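Local coordinates for protein NANS (YJHS), A 9-O-acetyl N-acetylneuraminic acid esterase (Escherichia coli O157:H7 EDL933, PDB 3PT5) that acts as an esterase on 9-O-acetyl N-acetylneuraminic acid, probably hydrolysing its 9-O-acetyl group so that the bacterium can grow on this host sialic acid, at residues Thr25-Ser30 against Ile126-Gly132; Pro48-Ile52 against Leu115-Asp120; Leu76-Pro80 against Tyr101-Ala107; Arg172-Val176 against Tyr221-Leu225; Phe183-Met189 against Ala231-Asp237. All blocks are in the same frame, centred on the assembly; numbering follows the deposited sequence.

Interaction 1: Thr25-Ser30 against Ile126-Gly132; sequences TVAGQS and IVPCCRG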
# COMPACT_ATOMS: atom_id res chain seq x y z
N THR A 25 -4.72 3.06 -6.78
CA THR A 25 -5.05 3.13 -5.36
C THR A 25 -4.33 2.00 -4.63
O THR A 25 -4.25 0.91 -5.13
CB THR A 25 -6.56 3.02 -5.15
OG1 THR A 25 -7.17 4.18 -5.72
CG2 THR A 25 -6.93 2.97 -3.66
N VAL A 26 -3.82 2.28 -3.43
CA VAL A 26 -3.10 1.30 -2.63
C VAL A 26 -3.80 1.26 -1.30
O VAL A 26 -3.97 2.31 -0.68
CB VAL A 26 -1.59 1.65 -2.48
CG1 VAL A 26 -0.88 0.58 -1.66
CG2 VAL A 26 -0.96 1.74 -3.87
N ALA A 27 -4.26 0.08 -0.89
CA ALA A 27 -5.09 0.01 0.32
C ALA A 27 -4.90 -1.31 1.06
O ALA A 27 -4.32 -2.29 0.52
CB ALA A 27 -6.56 0.22 -0.06
N GLY A 28 -5.37 -1.35 2.31
CA GLY A 28 -5.26 -2.51 3.13
C GLY A 28 -4.67 -2.25 4.49
O GLY A 28 -4.85 -1.16 5.03
N GLN A 29 -3.91 -3.23 4.99
CA GLN A 29 -3.27 -3.08 6.30
C GLN A 29 -1.75 -2.99 6.19
O GLN A 29 -1.25 -2.55 5.16
CB GLN A 29 -3.83 -4.07 7.33
CG GLN A 29 -3.57 -5.54 7.10
CD GLN A 29 -4.47 -6.38 8.01
OE1 GLN A 29 -5.41 -7.00 7.54
NE2 GLN A 29 -4.23 -6.33 9.32
N SER A 30 -1.02 -3.38 7.23
CA SER A 30 0.40 -3.07 7.31
C SER A 30 1.24 -3.45 6.11
O SER A 30 2.14 -2.70 5.73
CB SER A 30 1.04 -3.66 8.58
OG SER A 30 0.99 -5.07 8.55
N ILE A 126 -0.42 7.86 -7.07
CA ILE A 126 -0.81 6.83 -6.11
C ILE A 126 -1.81 7.43 -5.11
O ILE A 126 -1.65 8.57 -4.69
CB ILE A 126 0.44 6.29 -5.36
CG1 ILE A 126 1.41 5.58 -6.33
CG2 ILE A 126 0.09 5.40 -4.17
CD1 ILE A 126 0.82 4.60 -7.30
N VAL A 127 -2.83 6.65 -4.77
CA VAL A 127 -3.84 7.03 -3.78
C VAL A 127 -3.67 6.11 -2.53
O VAL A 127 -4.21 5.02 -2.49
CB VAL A 127 -5.30 6.97 -4.36
CG1 VAL A 127 -6.33 7.47 -3.34
CG2 VAL A 127 -5.39 7.78 -5.67
N PRO A 128 -2.88 6.57 -1.53
CA PRO A 128 -2.57 5.70 -0.39
C PRO A 128 -3.69 5.74 0.65
O PRO A 128 -3.99 6.81 1.22
CB PRO A 128 -1.21 6.24 0.12
CG PRO A 128 -1.14 7.64 -0.37
CD PRO A 128 -2.12 7.83 -1.50
N CYS A 129 -4.29 4.57 0.87
CA CYS A 129 -5.40 4.38 1.81
C CYS A 129 -5.23 3.18 2.72
O CYS A 129 -6.16 2.41 2.87
CB CYS A 129 -6.73 4.28 1.04
SG CYS A 129 -7.05 5.66 -0.06
N CYS A 130 -4.03 3.02 3.30
CA CYS A 130 -3.76 1.87 4.16
C CYS A 130 -3.78 2.23 5.62
O CYS A 130 -3.54 3.39 5.99
CB CYS A 130 -2.39 1.29 3.82
SG CYS A 130 -2.10 0.94 2.09
N ARG A 131 -4.02 1.24 6.46
CA ARG A 131 -4.05 1.45 7.90
C ARG A 131 -3.52 0.18 8.56
O ARG A 131 -4.12 -0.88 8.43
CB ARG A 131 -5.49 1.80 8.35
CG ARG A 131 -5.71 1.80 9.88
CD ARG A 131 -4.77 2.79 10.47
NE ARG A 131 -5.10 3.24 11.82
CZ ARG A 131 -4.53 2.80 12.93
NH1 ARG A 131 -3.59 1.86 12.89
NH2 ARG A 131 -4.89 3.33 14.10
N GLY A 132 -2.39 0.27 9.25
CA GLY A 132 -1.88 -0.89 9.99
C GLY A 132 -2.91 -1.34 11.00
O GLY A 132 -3.61 -0.50 11.60
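The flat groups that meet here are peptide units of Val-26, Val-127 and Cys-129. On Val-127 O the N-H of Val-26 comes from above the carbonyl plane, 39° out of it, in a bond of 2.9 Å, while CA of Thr-25 nears the same oxygen. Val-26 O takes the N-H of Cys-129 at 2.8 Å. This is parallel pairing, Thr-25 with Val-127 and Val-26 with Pro-128. Farther on, Gly-28, at a positive phi, takes the N-H of Arg-131 on its O at 2.9 Å, and CA of Gln-29 sits 3.2 Å from Arg-131 O. On one face of the sheet CG2 of Val-26 meets CG2 of Ile-126 at 3.8 Å, and its CG1, anti to the backbone N (chi1 -179°), lies 4.0 Å from Cys-130 SG. On the other face OG1 of Thr-25 lies 3.6 Å from CB of Val-127 and bonds to Thr-171. Gly-28, Gln-29 and Ser-30 spell a sequence consistent with the first conserved block of SGNH hydrolases, in which the serine is usually the nucleophile; the side chain of Ser-30 touches His-312. Helix 162-176 covers the face of Thr-25, Val-127 and Cys-129, and strand 182-189 bonds to the other edge of strand 20-28.

Interaction 2: Pro48-Ile52 against Leu115-Asp120; sequences PHPRI and LPFIPD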
# COMPACT_ATOMS: atom_id res chain seq x y z
N PRO A 48 12.60 9.79 -4.97
CA PRO A 48 11.34 10.30 -5.52
C PRO A 48 11.59 10.70 -6.98
O PRO A 48 12.75 10.87 -7.37
CB PRO A 48 11.09 11.55 -4.69
CG PRO A 48 11.87 11.31 -3.39
CD PRO A 48 13.11 10.65 -3.89
N HIS A 49 10.54 10.81 -7.78
CA HIS A 49 10.67 11.21 -9.19
C HIS A 49 9.65 12.28 -9.47
O HIS A 49 8.54 12.20 -8.95
CB HIS A 49 10.45 10.01 -10.11
CG HIS A 49 10.68 10.31 -11.56
ND1 HIS A 49 9.81 11.07 -12.30
CD2 HIS A 49 11.69 9.96 -12.39
CE1 HIS A 49 10.27 11.18 -13.54
NE2 HIS A 49 11.41 10.53 -13.61
N PRO A 50 10.00 13.32 -10.27
CA PRO A 50 9.04 14.39 -10.49
C PRO A 50 7.71 14.00 -11.15
O PRO A 50 6.75 14.76 -11.10
CB PRO A 50 9.79 15.37 -11.40
CG PRO A 50 11.20 15.08 -11.22
CD PRO A 50 11.32 13.61 -10.88
N ARG A 51 7.68 12.84 -11.81
CA ARG A 51 6.47 12.40 -12.48
C ARG A 51 5.61 11.47 -11.61
O ARG A 51 4.55 11.03 -12.04
CB ARG A 51 6.78 11.74 -13.82
CG ARG A 51 7.24 12.75 -14.89
CD ARG A 51 7.83 11.96 -16.05
NE ARG A 51 6.82 11.19 -16.76
CZ ARG A 51 7.09 10.13 -17.52
NH1 ARG A 51 8.36 9.72 -17.66
NH2 ARG A 51 6.12 9.48 -18.15
N ILE A 52 6.07 11.21 -10.37
CA ILE A 52 5.41 10.19 -9.54
C ILE A 52 4.91 10.87 -8.27
O ILE A 52 5.72 11.37 -7.48
CB ILE A 52 6.38 9.07 -9.16
CG1 ILE A 52 6.86 8.37 -10.43
CG2 ILE A 52 5.70 8.06 -8.19
CD1 ILE A 52 7.86 7.27 -10.18
N LEU A 115 6.49 3.44 -14.58
CA LEU A 115 6.67 4.69 -15.31
C LEU A 115 7.24 4.49 -16.71
O LEU A 115 6.81 5.18 -17.63
CB LEU A 115 7.55 5.66 -14.49
CG LEU A 115 7.64 7.12 -14.95
CD1 LEU A 115 6.36 7.90 -14.72
CD2 LEU A 115 8.80 7.72 -14.19
N PRO A 116 8.18 3.53 -16.90
CA PRO A 116 8.75 3.48 -18.26
C PRO A 116 7.75 3.05 -19.31
O PRO A 116 8.00 3.23 -20.51
CB PRO A 116 9.84 2.41 -18.14
CG PRO A 116 10.16 2.32 -16.71
CD PRO A 116 8.92 2.64 -15.97
N PHE A 117 6.61 2.53 -18.88
CA PHE A 117 5.62 1.97 -19.79
C PHE A 117 4.48 2.90 -20.21
O PHE A 117 3.60 2.53 -21.01
CB PHE A 117 5.08 0.69 -19.16
CG PHE A 117 6.11 -0.38 -19.05
CD1 PHE A 117 6.42 -1.19 -20.15
CD2 PHE A 117 6.79 -0.58 -17.87
CE1 PHE A 117 7.38 -2.18 -20.04
CE2 PHE A 117 7.72 -1.56 -17.75
CZ PHE A 117 8.03 -2.37 -18.84
N ILE A 118 4.50 4.12 -19.68
CA ILE A 118 3.39 5.07 -19.95
C ILE A 118 3.89 6.26 -20.79
O ILE A 118 5.10 6.46 -20.91
CB ILE A 118 2.73 5.60 -18.63
CG1 ILE A 118 3.65 6.57 -17.92
CG2 ILE A 118 2.29 4.45 -17.69
CD1 ILE A 118 3.04 7.21 -16.70
N PRO A 119 2.96 7.05 -21.38
CA PRO A 119 3.43 8.12 -22.27
C PRO A 119 4.27 9.20 -21.60
O PRO A 119 4.06 9.47 -20.46
CB PRO A 119 2.13 8.71 -22.81
CG PRO A 119 1.16 7.57 -22.76
CD PRO A 119 1.50 6.89 -21.46
N ASP A 120 5.19 9.83 -22.33
CA ASP A 120 6.04 10.88 -21.74
C ASP A 120 5.28 12.01 -21.02
O ASP A 120 5.84 12.67 -20.15
CB ASP A 120 6.94 11.55 -22.80
CG ASP A 120 8.13 10.70 -23.19
OD1 ASP A 120 8.46 9.70 -22.49
OD2 ASP A 120 8.76 11.05 -24.21
O HOH W 1 7.69 7.29 -19.20
O HOH W 2 4.90 13.61 -17.61
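His-49 turns one face of its imidazole to Leu-115: CD2 of that leucine stands 3.8 Å from the ring centroid, only 9° off the normal, a CH-pi contact over the face. The opposite face carries CD of Pro-50, offset toward the rim, and in the ring plane ND1 takes the backbone N-H of Arg-51 at 2.8 Å. That bond, with the one from Ile-52 N to His-49 O, fixes a type I turn from His-49 to Ile-52 and holds the ring's rotation. Arg-51 has the largest share of the contact. Its chain bends at chi3 (68°), bringing the guanidinium against the other branch of Leu-115, CD1, which lies 3.7 Å from CZ, while Asp-120 O lies on the far face, toward the rim. NH2 bonds to Ala-122 O and to a water at 2.9 Å; the same water donates to Leu-115 O at 2.8 Å and, more loosely, to Ile-118 O. NE reaches a second water, weakly, and that water donates to Asp-120 O. Ile-52 closes the row with CD1 4.1 Å from Leu-115 CD2. An accepting ND1 suggests a neutral His-49 with its proton on NE2. At this surface corner carbonyl oxygens and waters gather round the guanidinium of Arg-51, and the Leu-115 methyls lie on the two flat groups, so the join does not rest on a salt bridge.

Interaction 3: Leu76-Pro80 against Tyr101-Ala107; sequences LTHCP and YGTVGQA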
# COMPACT_ATOMS: atom_id res chain seq x y z
N LEU A 76 5.51 11.42 -4.34
CA LEU A 76 5.41 10.13 -3.65
C LEU A 76 6.80 9.75 -3.17
O LEU A 76 7.76 9.89 -3.91
CB LEU A 76 4.87 9.05 -4.57
CG LEU A 76 4.93 7.62 -4.05
CD1 LEU A 76 4.07 7.40 -2.83
CD2 LEU A 76 4.50 6.68 -5.20
N THR A 77 6.89 9.29 -1.92
CA THR A 77 8.19 8.92 -1.37
C THR A 77 8.13 7.51 -0.81
O THR A 77 7.12 6.82 -0.98
CB THR A 77 8.72 9.92 -0.29
OG1 THR A 77 8.02 9.76 0.95
CG2 THR A 77 8.53 11.38 -0.77
N HIS A 78 9.21 7.09 -0.16
CA HIS A 78 9.25 5.73 0.42
C HIS A 78 8.28 5.50 1.58
O HIS A 78 7.97 4.36 1.92
CB HIS A 78 10.66 5.40 0.86
CG HIS A 78 11.15 6.30 1.95
ND1 HIS A 78 11.76 7.51 1.69
CD2 HIS A 78 11.08 6.19 3.30
CE1 HIS A 78 12.06 8.10 2.84
NE2 HIS A 78 11.65 7.33 3.83
N CYS A 79 7.77 6.59 2.17
CA CYS A 79 6.87 6.47 3.31
C CYS A 79 5.61 7.29 3.07
O CYS A 79 5.56 8.46 3.43
CB CYS A 79 7.59 6.92 4.59
SG CYS A 79 6.72 6.44 6.08
N PRO A 80 4.61 6.69 2.38
CA PRO A 80 3.48 7.46 1.86
C PRO A 80 2.46 7.95 2.89
O PRO A 80 2.52 7.62 4.08
CB PRO A 80 2.78 6.45 0.91
CG PRO A 80 3.83 5.45 0.55
CD PRO A 80 4.62 5.32 1.85
N TYR A 101 13.64 9.48 6.50
CA TYR A 101 12.67 9.36 7.59
C TYR A 101 11.88 8.07 7.52
O TYR A 101 11.58 7.58 6.44
CB TYR A 101 11.69 10.54 7.55
CG TYR A 101 11.10 10.83 6.17
CD1 TYR A 101 9.91 10.22 5.74
CD2 TYR A 101 11.72 11.70 5.30
CE1 TYR A 101 9.38 10.46 4.50
CE2 TYR A 101 11.21 11.95 4.03
CZ TYR A 101 10.04 11.33 3.63
OH TYR A 101 9.51 11.57 2.40
N GLY A 102 11.51 7.52 8.66
CA GLY A 102 10.47 6.51 8.68
C GLY A 102 10.81 5.14 8.14
O GLY A 102 11.97 4.75 8.02
N THR A 103 9.75 4.40 7.86
CA THR A 103 9.84 3.05 7.33
C THR A 103 9.64 3.08 5.81
O THR A 103 9.41 4.14 5.23
CB THR A 103 8.73 2.21 7.94
OG1 THR A 103 7.54 3.01 7.98
CG2 THR A 103 9.15 1.78 9.34
N VAL A 104 9.75 1.92 5.17
CA VAL A 104 9.70 1.86 3.70
C VAL A 104 8.50 1.06 3.23
O VAL A 104 8.27 -0.05 3.72
CB VAL A 104 10.98 1.22 3.16
CG1 VAL A 104 10.95 1.05 1.65
CG2 VAL A 104 12.20 2.09 3.56
N GLY A 105 7.76 1.61 2.27
CA GLY A 105 6.62 0.95 1.61
C GLY A 105 6.88 0.81 0.12
O GLY A 105 7.63 1.62 -0.44
N GLN A 106 6.22 -0.16 -0.52
CA GLN A 106 6.44 -0.48 -1.93
C GLN A 106 5.72 0.41 -2.93
O GLN A 106 5.92 0.22 -4.12
CB GLN A 106 6.05 -1.93 -2.24
CG GLN A 106 4.55 -2.27 -2.01
CD GLN A 106 4.27 -2.81 -0.60
OE1 GLN A 106 5.03 -2.54 0.33
NE2 GLN A 106 3.18 -3.58 -0.45
N ALA A 107 4.84 1.34 -2.51
CA ALA A 107 4.04 2.10 -3.51
C ALA A 107 4.99 2.84 -4.47
O ALA A 107 4.78 2.87 -5.69
CB ALA A 107 3.12 3.08 -2.83
O HOH W 3 6.26 4.07 -1.12
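Imidazole of His-78 and phenol of Tyr-101 meet where two irregular loop pieces run together beside the central sheet of this SGNH hydrolase, the second of them leading into helix 107-114. NE2 of His-78 donates to Tyr-101 O at 2.6 Å, a nearly straight bond (165°) that lies in both the imidazole plane and the carbonyl plane. Its CE1 sits over the middle of the phenol ring, yet the two planes are turned 35° apart, so the pair is oblique. Chi1 of 64° swings the imidazole back between its own N and carbonyl carbon, and this brings CD2 to 3.3 Å from Thr-103 O, a buried carbonyl oxygen with no hydrogen-bond partner in the model. One shell out, the phenol is pinned at its far end: OH and Thr-77 OG1 share a hydrogen bond of 2.8 Å, while the His-62 ring lies nearly parallel to it. Cys-79 CB packs obliquely on CE1 of Tyr-101. The backbone of the two pieces is tied by Gly-105 N to His-78 O at 2.8 Å. Farther out, CB of Ala-107, at the start of the helix, touches Pro-80 CG, and Thr-103 OG1 is held by Ala-34 O. A water bridges the two pieces, donating at 2.9 Å to Thr-77 O and equally to Gly-105 O.

Interaction 4: Arg172-Val176 against Tyr221-Leu225; sequences RAALV and YHSQL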
# COMPACT_ATOMS: atom_id res chain seq x y z
N ARG A 172 -11.99 8.79 -5.99
CA ARG A 172 -12.82 9.68 -6.80
C ARG A 172 -12.10 11.00 -7.00
O ARG A 172 -12.08 11.52 -8.10
CB ARG A 172 -14.14 9.97 -6.11
CG ARG A 172 -15.19 8.94 -6.29
CD ARG A 172 -16.39 9.35 -5.44
NE ARG A 172 -17.58 8.56 -5.74
CZ ARG A 172 -18.55 8.29 -4.87
NH1 ARG A 172 -18.48 8.74 -3.62
NH2 ARG A 172 -19.59 7.57 -5.26
N ALA A 173 -11.50 11.54 -5.93
CA ALA A 173 -10.82 12.83 -5.96
C ALA A 173 -9.69 12.79 -6.97
O ALA A 173 -9.44 13.77 -7.68
CB ALA A 173 -10.27 13.21 -4.58
N ALA A 174 -9.01 11.65 -7.03
CA ALA A 174 -7.89 11.51 -7.94
C ALA A 174 -8.35 11.56 -9.40
O ALA A 174 -7.67 12.14 -10.25
CB ALA A 174 -7.14 10.21 -7.66
N LEU A 175 -9.51 10.96 -9.66
CA LEU A 175 -10.08 10.93 -11.02
C LEU A 175 -10.70 12.26 -11.42
O LEU A 175 -10.51 12.74 -12.55
CB LEU A 175 -11.07 9.76 -11.18
CG LEU A 175 -10.43 8.37 -10.96
CD1 LEU A 175 -11.48 7.25 -11.01
CD2 LEU A 175 -9.29 8.09 -11.94
N VAL A 176 -11.40 12.89 -10.47
CA VAL A 176 -12.01 14.21 -10.66
C VAL A 176 -11.03 15.35 -10.92
O VAL A 176 -11.36 16.33 -11.60
CB VAL A 176 -12.89 14.56 -9.41
CG1 VAL A 176 -13.19 16.07 -9.33
CG2 VAL A 176 -14.13 13.73 -9.41
N TYR A 221 -17.63 7.05 -13.28
CA TYR A 221 -16.38 7.57 -13.84
C TYR A 221 -15.87 6.63 -14.92
O TYR A 221 -14.67 6.62 -15.22
CB TYR A 221 -15.31 7.75 -12.75
CG TYR A 221 -15.70 8.71 -11.65
CD1 TYR A 221 -15.42 10.07 -11.75
CD2 TYR A 221 -16.36 8.25 -10.52
CE1 TYR A 221 -15.79 10.95 -10.74
CE2 TYR A 221 -16.74 9.12 -9.51
CZ TYR A 221 -16.45 10.47 -9.61
OH TYR A 221 -16.82 11.33 -8.60
N HIS A 222 -16.79 5.86 -15.50
CA HIS A 222 -16.51 4.90 -16.57
C HIS A 222 -15.56 5.45 -17.64
O HIS A 222 -14.66 4.74 -18.11
CB HIS A 222 -17.81 4.40 -17.23
CG HIS A 222 -18.70 5.49 -17.75
ND1 HIS A 222 -19.75 6.02 -17.02
CD2 HIS A 222 -18.72 6.13 -18.94
CE1 HIS A 222 -20.35 6.96 -17.73
NE2 HIS A 222 -19.75 7.04 -18.90
N SER A 223 -15.75 6.71 -18.00
CA SER A 223 -14.92 7.36 -19.01
C SER A 223 -13.43 7.30 -18.65
O SER A 223 -12.57 7.40 -19.53
CB SER A 223 -15.37 8.80 -19.19
OG SER A 223 -15.50 9.45 -17.93
N GLN A 224 -13.13 7.08 -17.37
CA GLN A 224 -11.77 7.13 -16.84
C GLN A 224 -11.28 5.77 -16.33
O GLN A 224 -10.15 5.65 -15.86
CB GLN A 224 -11.67 8.18 -15.73
CG GLN A 224 -11.73 9.59 -16.25
CD GLN A 224 -11.70 10.60 -15.14
OE1 GLN A 224 -12.74 10.99 -14.60
NE2 GLN A 224 -10.49 11.06 -14.79
N LEU A 225 -12.13 4.76 -16.46
CA LEU A 225 -11.82 3.40 -16.02
C LEU A 225 -11.25 2.55 -17.16
O LEU A 225 -11.13 1.33 -17.04
CB LEU A 225 -13.06 2.74 -15.40
CG LEU A 225 -13.39 2.84 -13.90
CD1 LEU A 225 -12.80 4.07 -13.19
CD2 LEU A 225 -14.90 2.72 -13.66
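Leu-175, Tyr-221 and Gln-224 bury most of the surface where the last turn of helix 162-176 meets a loop with one 3-10 turn, 222-224, on one side of the alpha/beta/alpha fold. The helix packs against the central sheet, and the loop leads from helix 203-218 toward strand 233-236. Leu-175 faces the loop. Its CD1 meets Leu-225 CD1 at 4.1 Å, the two side chains crossing at about a right angle, and also comes near CB of Tyr-221; inward the leucine rests on Val-23 and Phe-183 of the sheet. Tyr-221 leans its ring against the helix, with Arg-172 and Val-176 meeting it from the same side of its plane. Its CE1 lies 3.5 Å from CG2 of Val-176, and CE2, across the ring from CE1, lies 3.6 Å from CG of Arg-172. Both approaches are oblique. The arginine, extended from CG to NE, crosses the tyrosine at roughly a right angle and sends NH2 on to Asp-217 O. At this partly exposed corner its methylenes therefore serve as apolar cover while the charged end is engaged farther along. Gln-224 supplies the polar link: with CG beside its backbone N (chi1 -72°), the extended chain carries the amide to the helix end. There NE2 donates to Asn-181 O and, at 2.8 Å and 167°, to Leu-175 O, standing 34° out of that carbonyl's plane.

Interaction 5: Phe183-Met189 against Ala231-Asp237; sequences FLGVCWM and APWFCGD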
# COMPACT_ATOMS: atom_id res chain seq x y z
N PHE A 183 -7.65 5.19 -14.55
CA PHE A 183 -7.55 4.34 -13.34
C PHE A 183 -6.97 2.97 -13.69
O PHE A 183 -7.54 2.23 -14.50
CB PHE A 183 -8.93 4.18 -12.70
CG PHE A 183 -8.93 3.59 -11.31
CD1 PHE A 183 -8.12 4.10 -10.28
CD2 PHE A 183 -9.75 2.50 -11.02
CE1 PHE A 183 -8.15 3.54 -9.00
CE2 PHE A 183 -9.78 1.93 -9.75
CZ PHE A 183 -8.98 2.44 -8.74
N LEU A 184 -5.90 2.59 -13.00
CA LEU A 184 -5.25 1.31 -13.28
C LEU A 184 -5.76 0.20 -12.38
O LEU A 184 -5.52 -0.98 -12.65
CB LEU A 184 -3.73 1.42 -13.11
CG LEU A 184 -2.90 2.23 -14.11
CD1 LEU A 184 -1.47 2.38 -13.58
CD2 LEU A 184 -2.91 1.58 -15.51
N GLY A 185 -6.40 0.57 -11.27
CA GLY A 185 -6.93 -0.43 -10.33
C GLY A 185 -6.46 -0.19 -8.91
O GLY A 185 -5.95 0.87 -8.59
N VAL A 186 -6.74 -1.19 -8.06
CA VAL A 186 -6.44 -1.13 -6.63
C VAL A 186 -5.41 -2.20 -6.31
O VAL A 186 -5.57 -3.35 -6.69
CB VAL A 186 -7.71 -1.40 -5.78
CG1 VAL A 186 -7.41 -1.42 -4.27
CG2 VAL A 186 -8.82 -0.37 -6.09
N CYS A 187 -4.34 -1.81 -5.63
CA CYS A 187 -3.41 -2.75 -5.01
C CYS A 187 -3.85 -2.89 -3.57
O CYS A 187 -3.75 -1.96 -2.79
CB CYS A 187 -1.96 -2.24 -5.09
SG CYS A 187 -1.40 -2.11 -6.80
N TRP A 188 -4.32 -4.08 -3.24
CA TRP A 188 -4.93 -4.39 -1.94
C TRP A 188 -4.07 -5.44 -1.24
O TRP A 188 -3.87 -6.49 -1.82
CB TRP A 188 -6.30 -4.99 -2.21
CG TRP A 188 -7.03 -5.46 -1.01
CD1 TRP A 188 -7.20 -6.75 -0.62
CD2 TRP A 188 -7.70 -4.64 -0.02
NE1 TRP A 188 -7.95 -6.80 0.55
CE2 TRP A 188 -8.24 -5.53 0.95
CE3 TRP A 188 -7.85 -3.26 0.17
CZ2 TRP A 188 -8.96 -5.07 2.06
CZ3 TRP A 188 -8.57 -2.80 1.29
CH2 TRP A 188 -9.12 -3.72 2.21
N MET A 189 -3.61 -5.18 -0.01
CA MET A 189 -2.97 -6.23 0.79
C MET A 189 -3.56 -6.14 2.15
O MET A 189 -3.27 -5.20 2.88
CB MET A 189 -1.44 -6.08 0.88
CG MET A 189 -0.81 -6.35 -0.46
SD MET A 189 0.94 -6.09 -0.56
CE MET A 189 1.56 -7.44 0.44
N ALA A 231 -13.00 -2.39 -12.23
CA ALA A 231 -11.57 -2.10 -12.18
C ALA A 231 -10.89 -3.20 -11.38
O ALA A 231 -11.42 -3.63 -10.35
CB ALA A 231 -11.33 -0.73 -11.56
N PRO A 232 -9.72 -3.69 -11.85
CA PRO A 232 -9.02 -4.76 -11.15
C PRO A 232 -8.56 -4.41 -9.73
O PRO A 232 -8.08 -3.30 -9.45
CB PRO A 232 -7.79 -5.02 -12.03
CG PRO A 232 -7.55 -3.77 -12.76
CD PRO A 232 -8.92 -3.15 -12.97
N TRP A 233 -8.72 -5.39 -8.87
CA TRP A 233 -8.12 -5.42 -7.54
C TRP A 233 -6.99 -6.45 -7.60
O TRP A 233 -7.23 -7.63 -7.77
CB TRP A 233 -9.13 -5.81 -6.46
CG TRP A 233 -10.03 -4.68 -6.13
CD1 TRP A 233 -10.79 -3.98 -7.02
CD2 TRP A 233 -10.31 -4.12 -4.84
NE1 TRP A 233 -11.52 -3.01 -6.37
CE2 TRP A 233 -11.24 -3.07 -5.02
CE3 TRP A 233 -9.85 -4.40 -3.54
CZ2 TRP A 233 -11.72 -2.28 -3.95
CZ3 TRP A 233 -10.33 -3.62 -2.47
CH2 TRP A 233 -11.26 -2.59 -2.69
N PHE A 234 -5.78 -5.96 -7.43
CA PHE A 234 -4.59 -6.79 -7.34
C PHE A 234 -4.34 -7.08 -5.88
O PHE A 234 -3.96 -6.19 -5.10
CB PHE A 234 -3.41 -6.08 -7.98
CG PHE A 234 -3.64 -5.74 -9.41
CD1 PHE A 234 -3.46 -6.70 -10.41
CD2 PHE A 234 -4.11 -4.48 -9.74
CE1 PHE A 234 -3.69 -6.38 -11.76
CE2 PHE A 234 -4.35 -4.14 -11.08
CZ PHE A 234 -4.15 -5.10 -12.09
N CYS A 235 -4.66 -8.30 -5.49
CA CYS A 235 -4.69 -8.64 -4.07
C CYS A 235 -3.42 -9.40 -3.74
O CYS A 235 -3.17 -10.50 -4.27
CB CYS A 235 -5.94 -9.47 -3.76
SG CYS A 235 -7.44 -8.59 -4.11
N GLY A 236 -2.59 -8.84 -2.87
CA GLY A 236 -1.31 -9.43 -2.57
C GLY A 236 -1.35 -10.43 -1.43
O GLY A 236 -2.19 -10.36 -0.53
N ASP A 237 -0.39 -11.33 -1.46
CA ASP A 237 -0.20 -12.34 -0.42
C ASP A 237 0.35 -11.72 0.88
O ASP A 237 0.52 -10.48 1.00
CB ASP A 237 0.75 -13.41 -0.99
CG ASP A 237 0.54 -14.81 -0.39
OD1 ASP A 237 -0.27 -14.98 0.55
OD2 ASP A 237 1.21 -15.76 -0.89
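Trp-188 and Trp-233 stand on the same face of two neighbouring parallel strands in the central sheet of the alpha/beta/alpha fold. Four backbone bonds join the strands, from Val-186 N to Pro-232 O through to Gly-236 N to Trp-188 O. The Trp-188 side chain leaves with CG anti to its N (chi1 176°), and CB lies 3.8 Å from Trp-233 CE3. CG is still nearest that atom; CD2 and then CE3 pass to Trp-233 CZ3, the last at 3.6 Å. That carbon sits above the Trp-188 plane, toward the rim, with the six-membered rings turned 54° apart, an oblique pair. On the pyrrole side CD1 has Cys-235 SG at 4.0 Å, an oblique sulfur-aromatic contact, and NE1 bonds to Tyr-257 OH. Val-186 lies alongside Trp-233, its CB 3.9 Å from the five-membered ring's centroid and 9° off the normal, a CH-pi contact. The other face carries Cys-187 and Phe-234, packed by helix 315-335. Farther along, Met-189 bends at chi3 and brings CE to 3.3 Å from Asp-237 O.

Overall arrangement
Interactions 1 and 5 are core pairings of one sheet: strand 20-28 bonds to strand 122-130 in the first, strands 182-189 and 233-236 pair in the second, and Thr-25 O with Cys-187 N joins the two. Aromatic overlap marks interaction 5, small side chains interaction 1. Interaction 3 is also buried but joins loops, through side-chain bonds and a water; its Leu-76, Pro-80 and Ala-107 pack on Ile-126 and Pro-128. Interaction 2 is a surface contact and interaction 4 partly buried, their centres about 19 and 20 Å from the chain's centre; each sets an arginine and an aromatic ring among aliphatic side chains. Interaction 4 reaches the sheet at Phe-183; interaction 2 leans on waters.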